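Local atomic coordinates of (5-formylfuran-3-yl)methyl phosphate transaminase (Methanococcus jannaschii, PDB entry 2Z61), a protein that catalyses the pyridoxal phosphate-dependent transamination between 4-(hydroxymethyl)-2-furancarboxaldehyde phosphate and alanine, yielding the amine precursor of the furan moiety of methanofuran. Residues Ile171-Tyr176 with Ile205-Asn210; Glu177-Tyr180 with Tyr185-Ser188; Ile191-Gly194 with Lys200-Ser203; Glu73-Leu78 with Ile231-Ser236. All blocks are in the same frame, centred on the assembly; numbering follows the deposited sequence.

Contact 1: residues Ile171-Tyr176 with Ile205-Asn210; sequences IDREIY and IEFDEN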
# COMPACT_ATOMS: atom_id res chain seq x y z
N ILE A 171 -23.68 -15.00 -1.16
CA ILE A 171 -23.94 -15.43 -2.54
C ILE A 171 -24.18 -16.94 -2.57
O ILE A 171 -23.46 -17.69 -1.90
CB ILE A 171 -22.76 -15.08 -3.47
CG1 ILE A 171 -22.57 -13.56 -3.55
CG2 ILE A 171 -23.01 -15.64 -4.87
CD1 ILE A 171 -23.83 -12.80 -3.92
N ASP A 172 -25.17 -17.38 -3.33
CA ASP A 172 -25.46 -18.80 -3.40
C ASP A 172 -24.48 -19.63 -4.22
O ASP A 172 -23.82 -19.13 -5.14
CB ASP A 172 -26.88 -19.05 -3.92
CG ASP A 172 -27.26 -20.52 -3.86
OD1 ASP A 172 -27.85 -21.03 -4.84
OD2 ASP A 172 -26.95 -21.18 -2.84
N ARG A 173 -24.43 -20.91 -3.88
CA ARG A 173 -23.58 -21.91 -4.50
C ARG A 173 -23.61 -21.93 -6.04
O ARG A 173 -22.57 -22.06 -6.67
CB ARG A 173 -23.96 -23.29 -3.95
CG ARG A 173 -23.41 -24.48 -4.72
CD ARG A 173 -24.08 -25.78 -4.28
NE ARG A 173 -23.33 -26.49 -3.25
CZ ARG A 173 -22.28 -27.26 -3.48
NH1 ARG A 173 -21.85 -27.44 -4.73
NH2 ARG A 173 -21.65 -27.86 -2.48
N GLU A 174 -24.80 -21.81 -6.62
CA GLU A 174 -24.96 -21.84 -8.07
C GLU A 174 -24.17 -20.78 -8.83
O GLU A 174 -23.67 -21.04 -9.92
CB GLU A 174 -26.44 -21.72 -8.44
CG GLU A 174 -27.27 -22.90 -7.99
CD GLU A 174 -28.73 -22.78 -8.39
OE1 GLU A 174 -29.50 -23.73 -8.13
OE2 GLU A 174 -29.11 -21.73 -8.97
N ILE A 175 -24.08 -19.57 -8.27
CA ILE A 175 -23.33 -18.51 -8.93
C ILE A 175 -21.87 -18.93 -9.07
O ILE A 175 -21.26 -18.74 -10.12
CB ILE A 175 -23.40 -17.18 -8.15
CG1 ILE A 175 -24.83 -16.63 -8.17
CG2 ILE A 175 -22.49 -16.16 -8.79
CD1 ILE A 175 -25.85 -17.50 -7.49
N TYR A 176 -21.30 -19.51 -8.01
CA TYR A 176 -19.92 -19.96 -8.07
C TYR A 176 -19.77 -21.06 -9.12
O TYR A 176 -18.86 -21.03 -9.94
CB TYR A 176 -19.46 -20.52 -6.72
CG TYR A 176 -19.29 -19.47 -5.64
CD1 TYR A 176 -20.33 -19.14 -4.79
CD2 TYR A 176 -18.08 -18.78 -5.50
CE1 TYR A 176 -20.19 -18.16 -3.82
CE2 TYR A 176 -17.93 -17.79 -4.53
CZ TYR A 176 -18.99 -17.49 -3.70
OH TYR A 176 -18.86 -16.50 -2.75
N ILE A 205 -12.65 -21.45 -2.19
CA ILE A 205 -11.69 -22.56 -2.12
C ILE A 205 -12.44 -23.89 -2.18
O ILE A 205 -11.88 -24.90 -2.58
CB ILE A 205 -10.84 -22.48 -0.80
CG1 ILE A 205 -9.67 -23.46 -0.86
CG2 ILE A 205 -11.70 -22.85 0.40
CD1 ILE A 205 -8.54 -23.02 -1.76
N GLU A 206 -13.71 -23.88 -1.80
CA GLU A 206 -14.53 -25.08 -1.83
C GLU A 206 -14.94 -25.54 -3.23
O GLU A 206 -15.32 -26.69 -3.42
CB GLU A 206 -15.77 -24.88 -0.94
CG GLU A 206 -15.43 -24.75 0.54
CD GLU A 206 -16.61 -24.35 1.40
OE1 GLU A 206 -17.21 -23.29 1.14
OE2 GLU A 206 -16.94 -25.09 2.35
N PHE A 207 -14.85 -24.65 -4.21
CA PHE A 207 -15.22 -24.99 -5.58
C PHE A 207 -14.01 -25.19 -6.50
O PHE A 207 -14.11 -25.83 -7.55
CB PHE A 207 -16.11 -23.90 -6.18
CG PHE A 207 -17.32 -23.59 -5.35
CD1 PHE A 207 -17.25 -22.69 -4.29
CD2 PHE A 207 -18.53 -24.23 -5.60
CE1 PHE A 207 -18.36 -22.44 -3.49
CE2 PHE A 207 -19.65 -23.98 -4.80
CZ PHE A 207 -19.56 -23.09 -3.74
N ASP A 208 -12.88 -24.65 -6.10
CA ASP A 208 -11.66 -24.76 -6.89
C ASP A 208 -10.49 -24.90 -5.91
O ASP A 208 -9.70 -23.98 -5.72
CB ASP A 208 -11.51 -23.51 -7.76
CG ASP A 208 -10.22 -23.47 -8.53
OD1 ASP A 208 -9.71 -24.55 -8.90
OD2 ASP A 208 -9.70 -22.37 -8.78
N GLU A 209 -10.42 -26.07 -5.29
CA GLU A 209 -9.39 -26.37 -4.29
C GLU A 209 -7.95 -26.26 -4.77
O GLU A 209 -7.03 -26.21 -3.96
CB GLU A 209 -9.64 -27.75 -3.69
CG GLU A 209 -10.99 -27.86 -2.99
CD GLU A 209 -11.25 -29.24 -2.44
OE1 GLU A 209 -11.16 -30.22 -3.22
OE2 GLU A 209 -11.55 -29.35 -1.23
N ASN A 210 -7.75 -26.24 -6.09
CA ASN A 210 -6.40 -26.12 -6.63
C ASN A 210 -6.13 -24.69 -7.10
O ASN A 210 -5.09 -24.40 -7.68
CB ASN A 210 -6.20 -27.08 -7.80
CG ASN A 210 -6.15 -28.53 -7.35
OD1 ASN A 210 -5.35 -28.89 -6.48
ND2 ASN A 210 -6.99 -29.36 -7.95

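Contact 2: residues Glu177-Tyr180 with Tyr185-Ser188; sequences EFAY and YIIS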
# COMPACT_ATOMS: atom_id res chain seq x y z
N GLU A 177 -20.69 -22.03 -9.10
CA GLU A 177 -20.68 -23.15 -10.04
C GLU A 177 -20.77 -22.67 -11.48
O GLU A 177 -20.05 -23.16 -12.35
CB GLU A 177 -21.83 -24.10 -9.70
CG GLU A 177 -21.57 -24.93 -8.44
CD GLU A 177 -22.85 -25.41 -7.77
OE1 GLU A 177 -22.75 -26.26 -6.86
OE2 GLU A 177 -23.95 -24.94 -8.13
N PHE A 178 -21.65 -21.71 -11.74
CA PHE A 178 -21.78 -21.18 -13.08
C PHE A 178 -20.48 -20.50 -13.51
O PHE A 178 -19.99 -20.72 -14.62
CB PHE A 178 -22.92 -20.15 -13.16
CG PHE A 178 -23.14 -19.60 -14.54
CD1 PHE A 178 -23.80 -20.35 -15.50
CD2 PHE A 178 -22.64 -18.35 -14.89
CE1 PHE A 178 -23.95 -19.86 -16.80
CE2 PHE A 178 -22.79 -17.86 -16.18
CZ PHE A 178 -23.45 -18.62 -17.14
N ALA A 179 -19.92 -19.68 -12.62
CA ALA A 179 -18.69 -18.96 -12.93
C ALA A 179 -17.51 -19.87 -13.26
O ALA A 179 -16.76 -19.59 -14.19
CB ALA A 179 -18.32 -18.02 -11.79
N TYR A 180 -17.33 -20.95 -12.50
CA TYR A 180 -16.23 -21.86 -12.76
C TYR A 180 -16.33 -22.64 -14.06
O TYR A 180 -15.32 -23.13 -14.57
CB TYR A 180 -16.04 -22.82 -11.58
CG TYR A 180 -15.37 -22.15 -10.41
CD1 TYR A 180 -16.11 -21.73 -9.30
CD2 TYR A 180 -14.01 -21.87 -10.43
CE1 TYR A 180 -15.51 -21.05 -8.25
CE2 TYR A 180 -13.39 -21.19 -9.39
CZ TYR A 180 -14.15 -20.78 -8.30
OH TYR A 180 -13.54 -20.11 -7.26
N TYR A 185 -11.74 -16.34 -14.95
CA TYR A 185 -11.18 -16.05 -13.63
C TYR A 185 -12.21 -15.63 -12.60
O TYR A 185 -13.08 -14.81 -12.88
CB TYR A 185 -10.10 -14.97 -13.71
CG TYR A 185 -8.80 -15.45 -14.30
CD1 TYR A 185 -8.41 -15.06 -15.58
CD2 TYR A 185 -7.98 -16.32 -13.60
CE1 TYR A 185 -7.23 -15.53 -16.15
CE2 TYR A 185 -6.80 -16.80 -14.15
CZ TYR A 185 -6.43 -16.40 -15.43
OH TYR A 185 -5.28 -16.89 -15.99
N ILE A 186 -12.11 -16.20 -11.41
CA ILE A 186 -13.00 -15.87 -10.31
C ILE A 186 -12.18 -15.15 -9.24
O ILE A 186 -11.21 -15.71 -8.70
CB ILE A 186 -13.65 -17.13 -9.65
CG1 ILE A 186 -14.82 -17.66 -10.49
CG2 ILE A 186 -14.17 -16.78 -8.26
CD1 ILE A 186 -14.43 -18.29 -11.79
N ILE A 187 -12.54 -13.91 -8.95
CA ILE A 187 -11.85 -13.14 -7.91
C ILE A 187 -12.86 -13.10 -6.76
O ILE A 187 -13.89 -12.44 -6.85
CB ILE A 187 -11.51 -11.72 -8.40
CG1 ILE A 187 -10.55 -11.81 -9.60
CG2 ILE A 187 -10.89 -10.90 -7.27
CD1 ILE A 187 -10.11 -10.47 -10.15
N SER A 188 -12.56 -13.83 -5.69
CA SER A 188 -13.47 -13.91 -4.55
C SER A 188 -13.02 -12.99 -3.41
O SER A 188 -11.93 -13.17 -2.85
CB SER A 188 -13.55 -15.36 -4.07
OG SER A 188 -14.62 -15.56 -3.18

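Contact 3: residues Ile191-Gly194 with Lys200-Ser203; sequences IYNG and KCYS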
# COMPACT_ATOMS: atom_id res chain seq x y z
N ILE A 191 -13.41 -10.76 2.54
CA ILE A 191 -13.02 -9.95 3.69
C ILE A 191 -14.01 -9.96 4.87
O ILE A 191 -13.60 -9.74 6.01
CB ILE A 191 -12.71 -8.48 3.25
CG1 ILE A 191 -11.81 -7.81 4.30
CG2 ILE A 191 -14.00 -7.68 3.05
CD1 ILE A 191 -10.54 -8.58 4.59
N TYR A 192 -15.28 -10.21 4.61
CA TYR A 192 -16.29 -10.26 5.68
C TYR A 192 -16.64 -11.68 6.10
O TYR A 192 -17.52 -11.90 6.94
CB TYR A 192 -17.58 -9.55 5.25
CG TYR A 192 -17.41 -8.07 5.02
CD1 TYR A 192 -17.32 -7.54 3.74
CD2 TYR A 192 -17.34 -7.19 6.10
CE1 TYR A 192 -17.15 -6.17 3.52
CE2 TYR A 192 -17.16 -5.82 5.91
CZ TYR A 192 -17.06 -5.32 4.62
OH TYR A 192 -16.87 -3.97 4.44
N ASN A 193 -15.96 -12.66 5.51
CA ASN A 193 -16.22 -14.05 5.84
C ASN A 193 -15.97 -14.21 7.34
O ASN A 193 -15.05 -13.61 7.89
CB ASN A 193 -15.28 -14.95 5.04
CG ASN A 193 -15.90 -16.27 4.67
OD1 ASN A 193 -15.21 -17.24 4.39
ND2 ASN A 193 -17.23 -16.31 4.68
N GLY A 194 -16.79 -15.02 8.00
CA GLY A 194 -16.63 -15.19 9.44
C GLY A 194 -17.72 -14.38 10.12
O GLY A 194 -18.20 -14.72 11.19
N LYS A 200 -23.69 -21.40 6.95
CA LYS A 200 -22.27 -21.76 6.93
C LYS A 200 -21.43 -20.77 6.12
O LYS A 200 -21.91 -20.18 5.15
CB LYS A 200 -22.11 -23.15 6.33
CG LYS A 200 -23.22 -24.12 6.69
CD LYS A 200 -23.42 -25.17 5.61
CE LYS A 200 -24.65 -26.02 5.88
NZ LYS A 200 -24.93 -26.92 4.73
N CYS A 201 -20.17 -20.61 6.52
CA CYS A 201 -19.24 -19.74 5.82
C CYS A 201 -18.87 -20.41 4.49
O CYS A 201 -18.33 -21.51 4.47
CB CYS A 201 -17.97 -19.51 6.65
SG CYS A 201 -18.20 -18.51 8.14
N TYR A 202 -19.18 -19.74 3.39
CA TYR A 202 -18.91 -20.26 2.05
C TYR A 202 -17.69 -19.60 1.41
O TYR A 202 -17.71 -18.41 1.11
CB TYR A 202 -20.13 -20.04 1.15
CG TYR A 202 -20.80 -21.31 0.68
CD1 TYR A 202 -22.04 -21.27 0.04
CD2 TYR A 202 -20.20 -22.56 0.86
CE1 TYR A 202 -22.66 -22.43 -0.41
CE2 TYR A 202 -20.81 -23.73 0.41
CZ TYR A 202 -22.04 -23.65 -0.22
OH TYR A 202 -22.66 -24.80 -0.67
N SER A 203 -16.64 -20.39 1.18
CA SER A 203 -15.41 -19.90 0.56
C SER A 203 -15.28 -20.46 -0.86
O SER A 203 -15.76 -21.55 -1.15
CB SER A 203 -14.20 -20.32 1.41
OG SER A 203 -12.98 -20.01 0.77
O HOH W 1 -19.92 -17.24 3.04

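Contact 4: residues Glu73-Leu78 with Ile231-Ser236; sequences EKISEL and IGYVIS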
# COMPACT_ATOMS: atom_id res chain seq x y z
N GLU A 73 2.01 -19.89 7.27
CA GLU A 73 1.75 -21.26 7.70
C GLU A 73 0.47 -21.32 8.52
O GLU A 73 -0.36 -22.21 8.30
CB GLU A 73 2.92 -21.80 8.53
CG GLU A 73 4.19 -21.98 7.71
CD GLU A 73 5.32 -22.58 8.53
OE1 GLU A 73 5.53 -22.12 9.68
OE2 GLU A 73 6.01 -23.48 8.02
N LYS A 74 0.29 -20.38 9.43
CA LYS A 74 -0.92 -20.34 10.24
C LYS A 74 -2.18 -20.18 9.38
O LYS A 74 -3.19 -20.85 9.62
CB LYS A 74 -0.85 -19.20 11.26
CG LYS A 74 0.13 -19.45 12.40
CD LYS A 74 -0.34 -20.57 13.31
CE LYS A 74 0.76 -20.99 14.28
NZ LYS A 74 1.35 -19.84 15.01
N ILE A 75 -2.13 -19.31 8.38
CA ILE A 75 -3.29 -19.10 7.51
C ILE A 75 -3.56 -20.38 6.74
O ILE A 75 -4.71 -20.78 6.55
CB ILE A 75 -3.04 -17.94 6.52
CG1 ILE A 75 -3.02 -16.61 7.29
CG2 ILE A 75 -4.14 -17.93 5.45
CD1 ILE A 75 -2.57 -15.41 6.46
N SER A 76 -2.49 -21.01 6.29
CA SER A 76 -2.55 -22.26 5.56
C SER A 76 -3.26 -23.31 6.43
O SER A 76 -4.19 -23.97 5.99
CB SER A 76 -1.14 -22.72 5.21
OG SER A 76 -1.13 -24.04 4.69
N GLU A 77 -2.82 -23.44 7.68
CA GLU A 77 -3.43 -24.39 8.60
C GLU A 77 -4.90 -24.04 8.84
O GLU A 77 -5.73 -24.93 9.01
CB GLU A 77 -2.68 -24.42 9.93
CG GLU A 77 -1.20 -24.74 9.81
CD GLU A 77 -0.48 -24.79 11.15
OE1 GLU A 77 -0.69 -23.88 11.98
OE2 GLU A 77 0.31 -25.74 11.37
N LEU A 78 -5.20 -22.75 8.85
CA LEU A 78 -6.57 -22.29 9.07
C LEU A 78 -7.52 -22.84 8.00
O LEU A 78 -8.62 -23.31 8.31
CB LEU A 78 -6.60 -20.75 9.06
CG LEU A 78 -7.92 -19.96 9.20
CD1 LEU A 78 -8.75 -20.10 7.95
CD2 LEU A 78 -8.68 -20.44 10.42
N ILE A 231 -3.32 -4.95 6.93
CA ILE A 231 -2.76 -6.25 6.62
C ILE A 231 -3.84 -7.24 6.16
O ILE A 231 -4.80 -7.51 6.87
CB ILE A 231 -1.97 -6.82 7.83
CG1 ILE A 231 -1.60 -8.28 7.57
CG2 ILE A 231 -2.79 -6.64 9.14
CD1 ILE A 231 -0.67 -8.87 8.63
N GLY A 232 -3.66 -7.73 4.94
CA GLY A 232 -4.58 -8.70 4.36
C GLY A 232 -3.75 -9.75 3.65
O GLY A 232 -2.53 -9.83 3.86
N TYR A 233 -4.37 -10.57 2.81
CA TYR A 233 -3.62 -11.58 2.09
C TYR A 233 -4.35 -12.08 0.85
O TYR A 233 -5.56 -11.95 0.73
CB TYR A 233 -3.28 -12.74 3.03
CG TYR A 233 -4.48 -13.47 3.60
CD1 TYR A 233 -5.24 -14.32 2.80
CD2 TYR A 233 -4.84 -13.33 4.94
CE1 TYR A 233 -6.33 -15.01 3.31
CE2 TYR A 233 -5.94 -14.02 5.47
CZ TYR A 233 -6.68 -14.87 4.64
OH TYR A 233 -7.73 -15.59 5.14
N VAL A 234 -3.58 -12.63 -0.08
CA VAL A 234 -4.16 -13.14 -1.31
C VAL A 234 -3.71 -14.59 -1.49
O VAL A 234 -2.57 -14.94 -1.19
CB VAL A 234 -3.71 -12.30 -2.53
CG1 VAL A 234 -4.36 -12.81 -3.79
CG2 VAL A 234 -4.08 -10.84 -2.30
N ILE A 235 -4.62 -15.43 -1.96
CA ILE A 235 -4.30 -16.84 -2.19
C ILE A 235 -4.67 -17.23 -3.61
O ILE A 235 -5.75 -16.87 -4.10
CB ILE A 235 -5.06 -17.75 -1.21
CG1 ILE A 235 -4.72 -17.37 0.23
CG2 ILE A 235 -4.69 -19.21 -1.47
CD1 ILE A 235 -5.56 -18.09 1.28
N SER A 236 -3.78 -17.95 -4.29
CA SER A 236 -4.03 -18.39 -5.66
C SER A 236 -2.96 -19.41 -6.07
O SER A 236 -2.19 -19.88 -5.24
CB SER A 236 -4.02 -17.18 -6.60
OG SER A 236 -4.32 -17.57 -7.93

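Contact 1: residues Ile171-Tyr176 with Ile205-Asn210
The F207 ring has Y176 over one face and R173 at its edge. CB of Y176 stands 3.7 Å from the F207 centroid, only 2° from the ring normal, which makes a CH-pi contact. The Y176 ring then runs off almost parallel to that of F207, with 5° between the planes. It is slid so far that the centroids lie 4.9 Å apart and the rings barely overlap; the near end does the touching, Y176 CG lying 3.8 Å from F207 CE1. At the edge of the Y176 ring, in its plane, is the carbonyl oxygen of I171. R173 CG meets F207 CE2 at 3.8 Å in the plane of the phenylalanine ring. A bend at chi3 (-94°) brings the guanidinium back, with one of its faces toward this rim atom and NH1 4.1 Å from F207 CE2. The two planes are steeply inclined, so the guanidinium does not lie flat on the ring. Its NH1 instead forms a salt bridge with E177, a turn further along helix 173-182, and NE makes a weak hydrogen bond to Y202 OH. The Y176-F207 contact thus joins the start of this helix to the long loop between strands 185-189 and 214-219. No hydrogen bond crosses between the segments: cohesion is apolar and aromatic, while the arginine charge is met by its own helix.

Contact 2: residues Glu177-Tyr180 with Tyr185-Ser188
I186 crosses Y180 at about a right angle, with the CG1 branch of the isoleucine under one face of the phenol. Its CG1 lies 4.0 Å from the Y180 centroid and 15° off the ring normal, a CH-pi contact displaced toward the rim. The two branches divide the phenol between them: CG2 of I186 is at the hydroxyl end, 3.5 Å from Y180 OH, whereas CD1 sits 3.9 Å from Y180 CD2. In I186, chi1 (-79°) sets CG1 anti to the carbonyl carbon, under the ring, and chi2 (70°) then turns CD1 to the A179 carbonyl oxygen, 3.6 Å away. The methyl of A179 closes on the same branch, its CB 3.8 Å from I186 CG1. F207 and D208 pack on Y180 from the other side of its ring. A serine at Y180 would probably open a gap between I186 and these two residues, leaving the CG1 branch without its aromatic cover. Here helix 173-182 packs on strand 185-189, the second strand of a beta-alpha-beta unit that begins with strand 155-161. With no hydrogen bond between the two segments, this buried helix-to-sheet seam rests on the fit of apolar surfaces.

Contact 3: residues Ile191-Gly194 with Lys200-Ser203
G194 and C201 bring the two irregular segments closest, with CA atoms 6.4 Å apart. Residues C201 to S203 run in an extended conformation, but G194 has a positive phi (103°, with psi -32°) at which a side chain would collide with the N193 carbonyl oxygen, a backbone shape that only glycine takes easily. No backbone hydrogen bond joins the segments. Between them sits a water that accepts a hydrogen bond from the backbone N of Y202, at 2.6 Å. The N193 ND2 atom donates a second, weak bond to the O atom of this water, 3.3 Å long. The same amide nitrogen lies against C201 CB at 3.8 Å, so the amide end of N193 meets the base of the cysteine side chain. Because SG is anti to the C201 carbonyl carbon (chi1 -69°), the sulfur swings over the glycine, 3.8 Å from G194 N. Further along, N193 OD1 approaches S203 CB at 4.4 Å. The S203 hydroxyl is held by E190, and K82 of helix 69-82 packs against both N193 and C201. Both segments belong to the long connection between strands 185-189 and 214-219, whose beginning borders the active site: Y192 OH hydrogen-bonds to O3 of the pyridoxal phosphate carried by K222, and also to Y308 OH. Across the contact no direct hydrogen bond forms; a single water links N193 to the Y202 backbone, weakly on the asparagine side, and the rest is van der Waals contact of the N193 amide and the C201 thiol.

Contact 4: residues Glu73-Leu78 with Ile231-Ser236
I75 buries the most surface here, pressing both branches of its side chain onto the ring of Y233. Its CG2 lies over the ring face, 4.2 Å from the centroid and 17° off the normal, in a CH-pi contact set toward the rim. CD1 stands over the same face, nearer the plane, above the CD2 side of the rim, 3.4 Å from Y233 CD2 and 3.8 Å from Y233 CE2. The two side chains run roughly antiparallel, I75 pointing one way along the ring and Y233 the other. For the tyrosine this follows from CG sitting between the backbone N and the carbonyl carbon (chi1 62°), which sends the ring across the strand direction, over the sheet surface that faces helix 69-82. Y233 OH shares a hydrogen bond with Y79 OH, one turn beyond I75 on helix 69-82, so the phenol is held to the helix at its polar end as well as by its face. Strand 232-235 is the single antiparallel member of the seven-stranded sheet at the heart of the class I aminotransferase fold, hydrogen-bonded on its two sides to strands 92-95 and 214-219. An alanine in place of Y233 would strip the aromatic surface from under I75 and is likely to leave the Y79 hydroxyl without its partner. I235, two residues along and on the same face of the strand, adds a looser touch, its CD1 4.4 Å from I75 CG2. Beside these residues I92 and I94 of the neighbouring strand, together with F267, pack against I75.

Overall arrangement
Contacts 1 and 2 share helix 173-182; their centres are 7 Å apart and they touch directly. Contact 3, about 12 Å between centres from contact 1, adjoins it through residues of the loop after strand 185-189. Along the chain, contact 2 closes before contact 3 opens; both fall between the segments of contact 1, and all three within the span bridged by contact 4. Contacts 2 and 4, about 20 Å between centres, meet the same seven-stranded sheet through strands 185-189 and 232-235. These two seat helices on the sheet, whereas contacts 1 and 3 involve the long loop after strand 185-189, which passes the cofactor at Y192.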